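PDB 2PH5: homospermidine synthase, which probably catalyses the formation of the polyamine homospermidine and binds NAD in a Rossmann-type domain. Local coordinates for residues L349-G360 and W372-R383; P40-G50 and Y59-I68. All blocks are in the same frame, centred on the assembly; numbering follows the deposited sequence.

Following the chain from its N terminus, interaction 2 comes first: P40-G50 and Y59-I68 close a short loop holding helix 55-59, forming a parallel beta-alpha-beta crossover in the nucleotide-binding part of the protein. Almost 300 residues later, interaction 1 closes a second short loop, bringing L349-G360 against W372-R383 in an antiparallel hairpin of the mixed sheet, within the C-terminal family region. The two loops are in series, neither nested nor crossed, with centres about 29 Å apart. NAD relates them: residues of interaction 2 bind its adenosine end, whereas the L359 side chain of interaction 1 comes within about 6 Å of it.

Interaction 1: residues L349-G360 and W372-R383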
loop_
_atom_site.group_PDB
_atom_site.type_symbol
_atom_site.label_atom_id
_atom_site.label_comp_id
_atom_site.label_asym_id
_atom_site.label_seq_id
_atom_site.Cartn_x
_atom_site.Cartn_y
_atom_site.Cartn_z
ATOM N N LEU A 349 -17.837 -8.440 3.066
ATOM C CA LEU A 349 -18.912 -9.005 2.278
ATOM C C LEU A 349 -19.980 -7.935 2.052
ATOM O O LEU A 349 -20.063 -7.341 0.977
ATOM C CB LEU A 349 -19.498 -10.193 3.035
ATOM C CG LEU A 349 -20.481 -11.123 2.332
ATOM C CD1 LEU A 349 -19.794 -11.827 1.166
ATOM C CD2 LEU A 349 -20.996 -12.142 3.349
ATOM N N ASN A 350 -20.792 -7.680 3.072
ATOM C CA ASN A 350 -21.840 -6.677 2.960
ATOM C C ASN A 350 -21.298 -5.254 2.921
ATOM O O ASN A 350 -21.909 -4.379 2.313
ATOM C CB ASN A 350 -22.829 -6.807 4.116
ATOM C CG ASN A 350 -23.518 -8.150 4.135
ATOM O OD1 ASN A 350 -23.785 -8.735 3.081
ATOM N ND2 ASN A 350 -23.821 -8.645 5.331
ATOM N N GLU A 351 -20.156 -5.013 3.553
ATOM C CA GLU A 351 -19.620 -3.667 3.546
ATOM C C GLU A 351 -19.076 -3.184 2.207
ATOM O O GLU A 351 -18.880 -1.982 2.022
ATOM C CB GLU A 351 -18.561 -3.480 4.638
ATOM C CG GLU A 351 -17.497 -4.548 4.718
ATOM C CD GLU A 351 -17.888 -5.720 5.616
ATOM O OE1 GLU A 351 -18.674 -6.586 5.167
ATOM O OE2 GLU A 351 -17.406 -5.764 6.773
ATOM N N ILE A 352 -18.846 -4.086 1.257
ATOM C CA ILE A 352 -18.336 -3.608 -0.015
ATOM C C ILE A 352 -19.474 -2.960 -0.797
ATOM O O ILE A 352 -20.570 -3.503 -0.892
ATOM C CB ILE A 352 -17.634 -4.732 -0.849
ATOM C CG1 ILE A 352 -18.409 -5.018 -2.120
ATOM C CG2 ILE A 352 -17.482 -6.001 -0.035
ATOM C CD1 ILE A 352 -17.591 -5.770 -3.094
ATOM N N ILE A 353 -19.210 -1.783 -1.349
ATOM C CA ILE A 353 -20.230 -1.040 -2.073
ATOM C C ILE A 353 -20.052 -0.988 -3.589
ATOM O O ILE A 353 -21.007 -0.732 -4.315
ATOM C CB ILE A 353 -20.292 0.396 -1.538
ATOM C CG1 ILE A 353 -19.021 1.157 -1.943
ATOM C CG2 ILE A 353 -20.453 0.363 -0.027
ATOM C CD1 ILE A 353 -18.855 2.531 -1.314
ATOM N N ASP A 354 -18.840 -1.233 -4.071
ATOM C CA ASP A 354 -18.588 -1.165 -5.502
ATOM C C ASP A 354 -17.370 -2.013 -5.845
ATOM O O ASP A 354 -16.683 -2.524 -4.954
ATOM C CB ASP A 354 -18.325 0.295 -5.893
ATOM C CG ASP A 354 -18.406 0.534 -7.387
ATOM O OD1 ASP A 354 -17.692 1.435 -7.871
ATOM O OD2 ASP A 354 -19.182 -0.156 -8.085
ATOM N N GLY A 355 -17.112 -2.176 -7.139
ATOM C CA GLY A 355 -15.948 -2.939 -7.558
ATOM C C GLY A 355 -16.188 -4.313 -8.147
ATOM O O GLY A 355 -17.316 -4.799 -8.215
ATOM N N CYS A 356 -15.106 -4.949 -8.571
ATOM C CA CYS A 356 -15.210 -6.262 -9.167
ATOM C C CYS A 356 -13.919 -7.051 -9.005
ATOM O O CYS A 356 -12.892 -6.517 -8.581
ATOM C CB CYS A 356 -15.562 -6.130 -10.650
ATOM S SG CYS A 356 -14.317 -5.286 -11.617
ATOM N N ASP A 357 -13.977 -8.330 -9.342
ATOM C CA ASP A 357 -12.817 -9.185 -9.223
ATOM C C ASP A 357 -12.485 -9.753 -10.599
ATOM O O ASP A 357 -13.286 -10.493 -11.177
ATOM C CB ASP A 357 -13.113 -10.319 -8.238
ATOM C CG ASP A 357 -11.856 -11.027 -7.765
ATOM O OD1 ASP A 357 -10.914 -11.168 -8.576
ATOM O OD2 ASP A 357 -11.817 -11.452 -6.589
ATOM N N GLU A 358 -11.320 -9.380 -11.131
ATOM C CA GLU A 358 -10.891 -9.875 -12.436
ATOM C C GLU A 358 -9.896 -10.993 -12.283
ATOM O O GLU A 358 -8.704 -10.747 -12.141
ATOM C CB GLU A 358 -10.231 -8.790 -13.281
ATOM C CG GLU A 358 -11.197 -7.980 -14.075
ATOM C CD GLU A 358 -10.617 -7.473 -15.386
ATOM O OE1 GLU A 358 -9.466 -6.949 -15.395
ATOM O OE2 GLU A 358 -11.333 -7.592 -16.406
ATOM N N LEU A 359 -10.388 -12.221 -12.316
ATOM C CA LEU A 359 -9.533 -13.388 -12.188
ATOM C C LEU A 359 -9.347 -14.016 -13.561
ATOM O O LEU A 359 -10.319 -14.236 -14.279
ATOM C CB LEU A 359 -10.167 -14.409 -11.245
ATOM C CG LEU A 359 -9.469 -15.772 -11.208
ATOM C CD1 LEU A 359 -8.044 -15.587 -10.717
ATOM C CD2 LEU A 359 -10.240 -16.738 -10.286
ATOM N N GLY A 360 -8.102 -14.293 -13.930
ATOM C CA GLY A 360 -7.851 -14.894 -15.223
ATOM C C GLY A 360 -6.399 -15.271 -15.425
ATOM O O GLY A 360 -5.583 -15.133 -14.514
ATOM N N TRP A 372 -5.266 -12.557 -22.532
ATOM C CA TRP A 372 -5.807 -12.738 -21.190
ATOM C C TRP A 372 -7.218 -13.284 -21.296
ATOM O O TRP A 372 -8.080 -12.676 -21.933
ATOM C CB TRP A 372 -5.856 -11.412 -20.440
ATOM C CG TRP A 372 -6.219 -11.533 -18.993
ATOM C CD1 TRP A 372 -5.356 -11.555 -17.926
ATOM C CD2 TRP A 372 -7.541 -11.603 -18.436
ATOM N NE1 TRP A 372 -6.061 -11.626 -16.747
ATOM C CE2 TRP A 372 -7.401 -11.656 -17.032
ATOM C CE3 TRP A 372 -8.830 -11.626 -18.988
ATOM C CZ2 TRP A 372 -8.500 -11.728 -16.172
ATOM C CZ3 TRP A 372 -9.927 -11.699 -18.135
ATOM C CH2 TRP A 372 -9.754 -11.748 -16.738
ATOM N N TYR A 373 -7.448 -14.432 -20.673
ATOM C CA TYR A 373 -8.759 -15.050 -20.680
ATOM C C TYR A 373 -9.157 -15.287 -19.234
ATOM O O TYR A 373 -8.384 -15.851 -18.467
ATOM C CB TYR A 373 -8.720 -16.371 -21.444
ATOM C CG TYR A 373 -10.071 -17.009 -21.581
ATOM C CD1 TYR A 373 -10.606 -17.770 -20.550
ATOM C CD2 TYR A 373 -10.836 -16.823 -22.733
ATOM C CE1 TYR A 373 -11.863 -18.332 -20.658
ATOM C CE2 TYR A 373 -12.106 -17.384 -22.856
ATOM C CZ TYR A 373 -12.610 -18.139 -21.814
ATOM O OH TYR A 373 -13.846 -18.741 -21.913
ATOM N N GLY A 374 -10.354 -14.841 -18.862
ATOM C CA GLY A 374 -10.804 -15.015 -17.496
ATOM C C GLY A 374 -12.181 -14.459 -17.177
ATOM O O GLY A 374 -12.992 -14.196 -18.070
ATOM N N SER A 375 -12.436 -14.283 -15.884
ATOM C CA SER A 375 -13.713 -13.785 -15.397
ATOM C C SER A 375 -13.634 -12.412 -14.758
ATOM O O SER A 375 -12.773 -12.155 -13.923
ATOM C CB SER A 375 -14.296 -14.764 -14.376
ATOM O OG SER A 375 -15.191 -14.114 -13.492
ATOM N N THR A 376 -14.535 -11.528 -15.168
ATOM C CA THR A 376 -14.602 -10.193 -14.606
ATOM C C THR A 376 -15.990 -10.113 -14.008
ATOM O O THR A 376 -16.964 -9.883 -14.720
ATOM C CB THR A 376 -14.464 -9.112 -15.668
ATOM O OG1 THR A 376 -13.253 -9.316 -16.401
ATOM C CG2 THR A 376 -14.429 -7.735 -15.011
ATOM N N LEU A 377 -16.078 -10.339 -12.702
ATOM C CA LEU A 377 -17.353 -10.311 -11.995
ATOM C C LEU A 377 -17.400 -9.136 -11.028
ATOM O O LEU A 377 -16.486 -8.944 -10.228
ATOM C CB LEU A 377 -17.556 -11.617 -11.211
ATOM C CG LEU A 377 -18.787 -11.684 -10.292
ATOM C CD1 LEU A 377 -20.044 -11.667 -11.144
ATOM C CD2 LEU A 377 -18.750 -12.944 -9.419
ATOM N N SER A 378 -18.466 -8.349 -11.107
ATOM C CA SER A 378 -18.627 -7.210 -10.220
ATOM C C SER A 378 -19.459 -7.661 -9.039
ATOM O O SER A 378 -20.154 -8.681 -9.109
ATOM C CB SER A 378 -19.355 -6.074 -10.925
ATOM O OG SER A 378 -20.702 -6.437 -11.176
ATOM N N ILE A 379 -19.392 -6.889 -7.959
ATOM C CA ILE A 379 -20.138 -7.197 -6.752
ATOM C C ILE A 379 -21.650 -7.103 -7.022
ATOM O O ILE A 379 -22.438 -7.869 -6.460
ATOM C CB ILE A 379 -19.743 -6.236 -5.594
ATOM C CG1 ILE A 379 -20.500 -6.616 -4.316
ATOM C CG2 ILE A 379 -20.018 -4.779 -5.981
ATOM C CD1 ILE A 379 -20.127 -7.980 -3.787
ATOM N N GLN A 380 -22.048 -6.180 -7.897
ATOM C CA GLN A 380 -23.461 -6.006 -8.227
ATOM C C GLN A 380 -24.047 -7.250 -8.892
ATOM O O GLN A 380 -25.100 -7.751 -8.486
ATOM C CB GLN A 380 -23.660 -4.780 -9.130
ATOM C CG GLN A 380 -23.447 -3.438 -8.417
ATOM C CD GLN A 380 -22.004 -2.930 -8.499
ATOM O OE1 GLN A 380 -21.062 -3.709 -8.651
ATOM N NE2 GLN A 380 -21.832 -1.620 -8.386
ATOM N N GLU A 381 -23.368 -7.759 -9.909
ATOM C CA GLU A 381 -23.872 -8.943 -10.571
ATOM C C GLU A 381 -23.847 -10.151 -9.623
ATOM O O GLU A 381 -24.767 -10.973 -9.621
ATOM C CB GLU A 381 -23.066 -9.224 -11.840
ATOM C CG GLU A 381 -23.412 -10.542 -12.475
ATOM C CD GLU A 381 -23.156 -10.576 -13.968
ATOM O OE1 GLU A 381 -22.432 -9.692 -14.492
ATOM O OE2 GLU A 381 -23.683 -11.510 -14.617
ATOM N N ALA A 382 -22.808 -10.235 -8.797
ATOM C CA ALA A 382 -22.671 -11.335 -7.857
ATOM C C ALA A 382 -23.805 -11.356 -6.836
ATOM O O ALA A 382 -24.215 -12.421 -6.372
ATOM C CB ALA A 382 -21.331 -11.244 -7.140
ATOM N N ARG A 383 -24.308 -10.182 -6.475
ATOM C CA ARG A 383 -25.385 -10.104 -5.499
ATOM C C ARG A 383 -26.741 -10.452 -6.086
ATOM O O ARG A 383 -27.622 -10.935 -5.377
ATOM C CB ARG A 383 -25.433 -8.713 -4.866
ATOM C CG ARG A 383 -24.450 -8.555 -3.732
ATOM C CD ARG A 383 -24.306 -7.119 -3.278
ATOM N NE ARG A 383 -23.370 -7.030 -2.160
ATOM C CZ ARG A 383 -22.766 -5.914 -1.764
ATOM N NH1 ARG A 383 -22.994 -4.769 -2.397
ATOM N NH2 ARG A 383 -21.932 -5.948 -0.731
HETATM O O HOH W 1 -18.643 -2.347 -9.854
#
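W372 brings the six-membered part of its indole to the turn-side end of the hairpin, CZ2 lying 3.4 Å from G360 CA. Opposite each other, G360 and G374 bring their CA atoms to 3.7 Å, a closeness that fits two residues without side chains; at G360 the indole occupies the place where a CB would be. From there to C356 and S378 the antiparallel strands are closely zipped, with paired backbone bonds between D357 and L377 and between L359 and S375. On the face shared with C356, E358 and T376 run side by side, and T376 OG1 donates to E358 OE2 at 2.6 Å, meeting the carboxylate on its anti side. T282 OG1 also binds OE2 and T280 OG1 binds OE1. S378 is the N-cap of helix 379-385, its OG accepting from E381 N.

Toward that helix the D354, Q380 and R383 side chains are solvent-exposed. Q380 NE2 reaches D354 OD2 at 3.0 Å, amide and carboxylate planes almost perpendicular (89°), and a water joins D354 OD2 to Q380 OE1. R383, extended from CG to NE, lays one guanidinium face over I379 CG1 and sends NH2 in plane to a lone pair of I352 O (2.8 Å); its bond to L349 O is weak. Beneath the guanidinium, I352 and I379 form an apolar patch, tip to tip, I352 CD1 3.3 Å from I379 CG1. Three threonine hydroxyls thus hold the buried E358 carboxylate, whereas Q380 and R383 join the irregular start to the helix at the exposed end.

Interaction 2: residues P40-G50 and Y59-I68; sequences PSQVTIIAAEG and YGVSFKLQQI. With NAD (nicotinamide-adenine-dinucleotide), chain C.
F63 has E49 O at the edge of its phenyl ring, near the ring plane, while I45 and A47 approach obliquely: I45 CG2 is 3.5 Å from F63 CD2, and A47 CB is 3.6 Å from F63 CZ. With CG anti to the backbone N (chi1 -179°), the ring runs alongside these two residues of the adjacent strand. The second flat group is the adenine of NAD. A48 CB sits above its plane, 3.7 Å from C6A, while I68 N donates an almost straight bond to N1A (2.8 Å, 170°) and Q67 CG approaches N6A. At the ribose, O2B donates to E49 OE1 at 2.6 Å and receives the amide of E49, with a weaker bond from A48 N. An acidic residue just past the second strand, bonded to the 2'-hydroxyl (O2B) of the adenosine ribose, is the usual sign of NAD rather than NADP binding in Rossmann folds.

The strands pair in parallel through I45 N to S62 O, K64 N to I45 O (2.7 Å), A47 N to K64 O and Q66 N to A47 O, so I45 and A47 each bond through both N and O. V61 packs near the start, its CG1 3.5 Å from V43 CG1, and a water links T44 OG1, I45 O and S62 OG. G60, with positive phi, ends helix 55-59 in a Schellman motif and turns the chain into the next strand. Strand 62-65 is outermost in the parallel sheet of this chain; strand 43-47 lies between it and strand 16-19, while M29 and F33 of helix 23-35 cover V61.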
loop_
_atom_site.group_PDB
_atom_site.type_symbol
_atom_site.label_atom_id
_atom_site.label_comp_id
_atom_site.label_asym_id
_atom_site.label_seq_id
_atom_site.Cartn_x
_atom_site.Cartn_y
_atom_site.Cartn_z
ATOM N N PRO A 40 -33.206 -29.932 2.336
ATOM C CA PRO A 40 -32.219 -29.467 3.306
ATOM C C PRO A 40 -31.791 -30.612 4.226
ATOM O O PRO A 40 -30.660 -30.640 4.690
ATOM C CB PRO A 40 -32.963 -28.354 4.044
ATOM C CG PRO A 40 -34.398 -28.765 3.929
ATOM C CD PRO A 40 -34.475 -29.205 2.493
ATOM N N SER A 41 -32.689 -31.561 4.478
ATOM C CA SER A 41 -32.354 -32.693 5.340
ATOM C C SER A 41 -31.231 -33.528 4.716
ATOM O O SER A 41 -30.567 -34.300 5.397
ATOM C CB SER A 41 -33.581 -33.577 5.584
ATOM O OG SER A 41 -34.025 -34.196 4.389
ATOM N N GLN A 42 -31.019 -33.367 3.416
ATOM C CA GLN A 42 -29.969 -34.104 2.732
ATOM C C GLN A 42 -28.623 -33.402 2.845
ATOM O O GLN A 42 -27.660 -33.758 2.163
ATOM C CB GLN A 42 -30.326 -34.287 1.262
ATOM C CG GLN A 42 -31.366 -35.357 1.014
ATOM C CD GLN A 42 -31.803 -35.399 -0.427
ATOM O OE1 GLN A 42 -32.626 -34.592 -0.864
ATOM N NE2 GLN A 42 -31.241 -36.328 -1.184
ATOM N N VAL A 43 -28.556 -32.394 3.704
ATOM C CA VAL A 43 -27.319 -31.660 3.900
ATOM C C VAL A 43 -26.995 -31.607 5.389
ATOM O O VAL A 43 -27.885 -31.480 6.221
ATOM C CB VAL A 43 -27.442 -30.229 3.333
ATOM C CG1 VAL A 43 -26.078 -29.554 3.310
ATOM C CG2 VAL A 43 -28.036 -30.283 1.931
ATOM N N THR A 44 -25.716 -31.733 5.715
ATOM C CA THR A 44 -25.245 -31.698 7.099
ATOM C C THR A 44 -23.901 -30.955 7.113
ATOM O O THR A 44 -23.084 -31.132 6.208
ATOM C CB THR A 44 -25.091 -33.143 7.673
ATOM O OG1 THR A 44 -24.325 -33.102 8.881
ATOM C CG2 THR A 44 -24.408 -34.055 6.672
ATOM N N ILE A 45 -23.700 -30.112 8.126
ATOM C CA ILE A 45 -22.483 -29.306 8.271
ATOM C C ILE A 45 -21.768 -29.565 9.594
ATOM O O ILE A 45 -22.394 -29.556 10.652
ATOM C CB ILE A 45 -22.802 -27.799 8.252
ATOM C CG1 ILE A 45 -23.470 -27.415 6.935
ATOM C CG2 ILE A 45 -21.532 -26.984 8.494
ATOM C CD1 ILE A 45 -23.990 -25.998 6.942
ATOM N N ILE A 46 -20.456 -29.770 9.528
ATOM C CA ILE A 46 -19.643 -30.004 10.713
ATOM C C ILE A 46 -18.530 -28.972 10.686
ATOM O O ILE A 46 -17.803 -28.885 9.696
ATOM C CB ILE A 46 -18.999 -31.388 10.683
ATOM C CG1 ILE A 46 -20.073 -32.436 10.398
ATOM C CG2 ILE A 46 -18.250 -31.642 11.991
ATOM C CD1 ILE A 46 -19.566 -33.847 10.390
ATOM N N ALA A 47 -18.398 -28.194 11.759
ATOM C CA ALA A 47 -17.368 -27.155 11.849
ATOM C C ALA A 47 -16.925 -26.964 13.299
ATOM O O ALA A 47 -17.681 -27.250 14.225
ATOM C CB ALA A 47 -17.904 -25.850 11.286
ATOM N N ALA A 48 -15.708 -26.469 13.498
ATOM C CA ALA A 48 -15.188 -26.281 14.853
ATOM C C ALA A 48 -15.645 -24.993 15.528
ATOM O O ALA A 48 -15.831 -24.954 16.744
ATOM C CB ALA A 48 -13.677 -26.336 14.841
ATOM N N GLU A 49 -15.813 -23.941 14.737
ATOM C CA GLU A 49 -16.234 -22.656 15.269
ATOM C C GLU A 49 -17.591 -22.288 14.708
ATOM O O GLU A 49 -17.869 -22.517 13.524
ATOM C CB GLU A 49 -15.238 -21.557 14.893
ATOM C CG GLU A 49 -13.849 -21.730 15.461
ATOM C CD GLU A 49 -12.770 -21.542 14.407
ATOM O OE1 GLU A 49 -12.586 -22.464 13.580
ATOM O OE2 GLU A 49 -12.115 -20.471 14.398
ATOM N N GLY A 50 -18.429 -21.710 15.567
ATOM C CA GLY A 50 -19.750 -21.287 15.154
ATOM C C GLY A 50 -19.618 -20.099 14.223
ATOM O O GLY A 50 -18.537 -19.829 13.695
ATOM N N TYR A 59 -31.455 -21.834 5.336
ATOM C CA TYR A 59 -31.703 -22.997 4.497
ATOM C C TYR A 59 -32.223 -24.180 5.300
ATOM O O TYR A 59 -32.710 -25.160 4.733
ATOM C CB TYR A 59 -30.423 -23.374 3.749
ATOM C CG TYR A 59 -30.044 -22.364 2.687
ATOM C CD1 TYR A 59 -30.693 -22.350 1.448
ATOM C CD2 TYR A 59 -29.061 -21.398 2.932
ATOM C CE1 TYR A 59 -30.378 -21.401 0.479
ATOM C CE2 TYR A 59 -28.738 -20.444 1.974
ATOM C CZ TYR A 59 -29.404 -20.453 0.749
ATOM O OH TYR A 59 -29.110 -19.503 -0.198
ATOM N N GLY A 60 -32.126 -24.080 6.623
ATOM C CA GLY A 60 -32.591 -25.155 7.482
ATOM C C GLY A 60 -31.707 -26.387 7.402
ATOM O O GLY A 60 -32.195 -27.519 7.371
ATOM N N VAL A 61 -30.398 -26.170 7.361
ATOM C CA VAL A 61 -29.461 -27.273 7.283
ATOM C C VAL A 61 -28.828 -27.510 8.642
ATOM O O VAL A 61 -28.368 -26.578 9.299
ATOM C CB VAL A 61 -28.376 -26.994 6.200
ATOM C CG1 VAL A 61 -27.264 -28.023 6.267
ATOM C CG2 VAL A 61 -29.026 -27.026 4.818
ATOM N N SER A 62 -28.840 -28.768 9.067
ATOM C CA SER A 62 -28.270 -29.174 10.347
ATOM C C SER A 62 -26.818 -28.701 10.472
ATOM O O SER A 62 -26.060 -28.745 9.507
ATOM C CB SER A 62 -28.345 -30.704 10.455
ATOM O OG SER A 62 -27.585 -31.190 11.544
ATOM N N PHE A 63 -26.437 -28.241 11.658
ATOM C CA PHE A 63 -25.071 -27.768 11.901
ATOM C C PHE A 63 -24.553 -28.347 13.211
ATOM O O PHE A 63 -25.130 -28.128 14.276
ATOM C CB PHE A 63 -25.024 -26.232 11.955
ATOM C CG PHE A 63 -23.642 -25.671 12.173
ATOM C CD1 PHE A 63 -23.061 -25.674 13.437
ATOM C CD2 PHE A 63 -22.909 -25.165 11.106
ATOM C CE1 PHE A 63 -21.767 -25.183 13.640
ATOM C CE2 PHE A 63 -21.610 -24.669 11.291
ATOM C CZ PHE A 63 -21.038 -24.679 12.563
ATOM N N LYS A 64 -23.458 -29.086 13.118
ATOM C CA LYS A 64 -22.862 -29.714 14.282
ATOM C C LYS A 64 -21.545 -29.046 14.655
ATOM O O LYS A 64 -20.606 -29.007 13.860
ATOM C CB LYS A 64 -22.637 -31.206 14.001
ATOM C CG LYS A 64 -21.797 -31.930 15.038
ATOM C CD LYS A 64 -22.481 -31.981 16.386
ATOM C CE LYS A 64 -21.641 -32.744 17.404
ATOM N NZ LYS A 64 -22.426 -33.014 18.644
ATOM N N LEU A 65 -21.481 -28.531 15.874
ATOM C CA LEU A 65 -20.281 -27.868 16.344
ATOM C C LEU A 65 -19.304 -28.905 16.897
ATOM O O LEU A 65 -19.506 -29.436 17.985
ATOM C CB LEU A 65 -20.649 -26.851 17.431
ATOM C CG LEU A 65 -19.627 -25.745 17.710
ATOM C CD1 LEU A 65 -20.243 -24.689 18.614
ATOM C CD2 LEU A 65 -18.382 -26.352 18.348
ATOM N N GLN A 66 -18.254 -29.207 16.143
ATOM C CA GLN A 66 -17.277 -30.174 16.611
ATOM C C GLN A 66 -15.922 -30.016 15.960
ATOM O O GLN A 66 -15.820 -29.681 14.786
ATOM C CB GLN A 66 -17.768 -31.605 16.391
ATOM C CG GLN A 66 -16.755 -32.646 16.845
ATOM C CD GLN A 66 -17.381 -33.789 17.629
ATOM O OE1 GLN A 66 -18.237 -34.520 17.120
ATOM N NE2 GLN A 66 -16.947 -33.952 18.878
ATOM N N GLN A 67 -14.875 -30.252 16.741
ATOM C CA GLN A 67 -13.512 -30.162 16.239
ATOM C C GLN A 67 -13.089 -31.549 15.741
ATOM O O GLN A 67 -13.163 -32.531 16.479
ATOM C CB GLN A 67 -12.582 -29.685 17.356
ATOM C CG GLN A 67 -11.103 -29.721 17.003
ATOM C CD GLN A 67 -10.226 -29.248 18.152
ATOM O OE1 GLN A 67 -10.337 -28.106 18.601
ATOM N NE2 GLN A 67 -9.357 -30.126 18.637
ATOM N N ILE A 68 -12.665 -31.629 14.485
ATOM C CA ILE A 68 -12.244 -32.900 13.904
ATOM C C ILE A 68 -10.762 -33.117 14.162
ATOM O O ILE A 68 -9.927 -32.292 13.807
ATOM C CB ILE A 68 -12.516 -32.932 12.377
ATOM C CG1 ILE A 68 -14.025 -32.783 12.119
ATOM C CG2 ILE A 68 -11.997 -34.223 11.771
ATOM C CD1 ILE A 68 -14.878 -33.801 12.856
HETATM P PA NAD C . -12.135 -20.360 6.858
HETATM O O1A NAD C . -10.989 -20.306 7.832
HETATM O O2A NAD C . -12.970 -19.139 6.691
HETATM O O5B NAD C . -13.128 -21.592 7.213
HETATM C C5B NAD C . -12.603 -22.887 7.488
HETATM C C4B NAD C . -13.616 -23.641 8.370
HETATM O O4B NAD C . -13.032 -24.894 8.649
HETATM C C3B NAD C . -13.915 -22.971 9.716
HETATM O O3B NAD C . -15.323 -22.779 9.873
HETATM C C2B NAD C . -13.356 -23.922 10.736
HETATM O O2B NAD C . -14.044 -23.959 11.966
HETATM C C1B NAD C . -13.312 -25.254 9.987
HETATM N N9A NAD C . -12.264 -26.190 10.410
HETATM C C8A NAD C . -11.013 -25.801 10.920
HETATM N N7A NAD C . -10.591 -26.637 11.890
HETATM C C5A NAD C . -11.562 -27.568 12.037
HETATM C C6A NAD C . -11.662 -28.672 12.882
HETATM N N6A NAD C . -10.719 -29.027 13.755
HETATM N N1A NAD C . -12.816 -29.437 12.783
HETATM C C2A NAD C . -13.832 -29.135 11.898
HETATM N N3A NAD C . -13.752 -28.057 11.050
HETATM C C4A NAD C . -12.615 -27.305 11.146
HETATM O O3 NAD C . -11.467 -20.694 5.463
HETATM P PN NAD C . -12.064 -20.985 4.002
HETATM O O1N NAD C . -11.302 -20.145 3.047
HETATM O O2N NAD C . -13.561 -20.838 4.073
HETATM O O5D NAD C . -11.577 -22.493 3.995
HETATM C C5D NAD C . -11.739 -23.411 2.943
HETATM C C4D NAD C . -10.409 -23.415 2.218
HETATM O O4D NAD C . -10.632 -23.164 0.856
HETATM C C3D NAD C . -8.913 -23.517 2.431
HETATM O O3D NAD C . -8.482 -24.867 2.484
HETATM C C2D NAD C . -8.377 -22.766 1.224
HETATM O O2D NAD C . -7.063 -23.108 0.888
HETATM C C1D NAD C . -9.411 -23.069 0.146
HETATM N N1N NAD C . -9.656 -22.010 -0.860
HETATM C C2N NAD C . -9.454 -22.265 -2.198
HETATM C C3N NAD C . -9.727 -21.228 -3.116
HETATM C C7N NAD C . -9.552 -21.416 -4.583
HETATM O O7N NAD C . -9.860 -20.354 -5.395
HETATM N N7N NAD C . -9.147 -22.549 -5.116
HETATM C C4N NAD C . -10.198 -19.950 -2.674
HETATM C C5N NAD C . -10.387 -19.732 -1.293
HETATM C C6N NAD C . -10.125 -20.741 -0.386
HETATM O O HOH W 2 -24.487 -31.437 10.972
#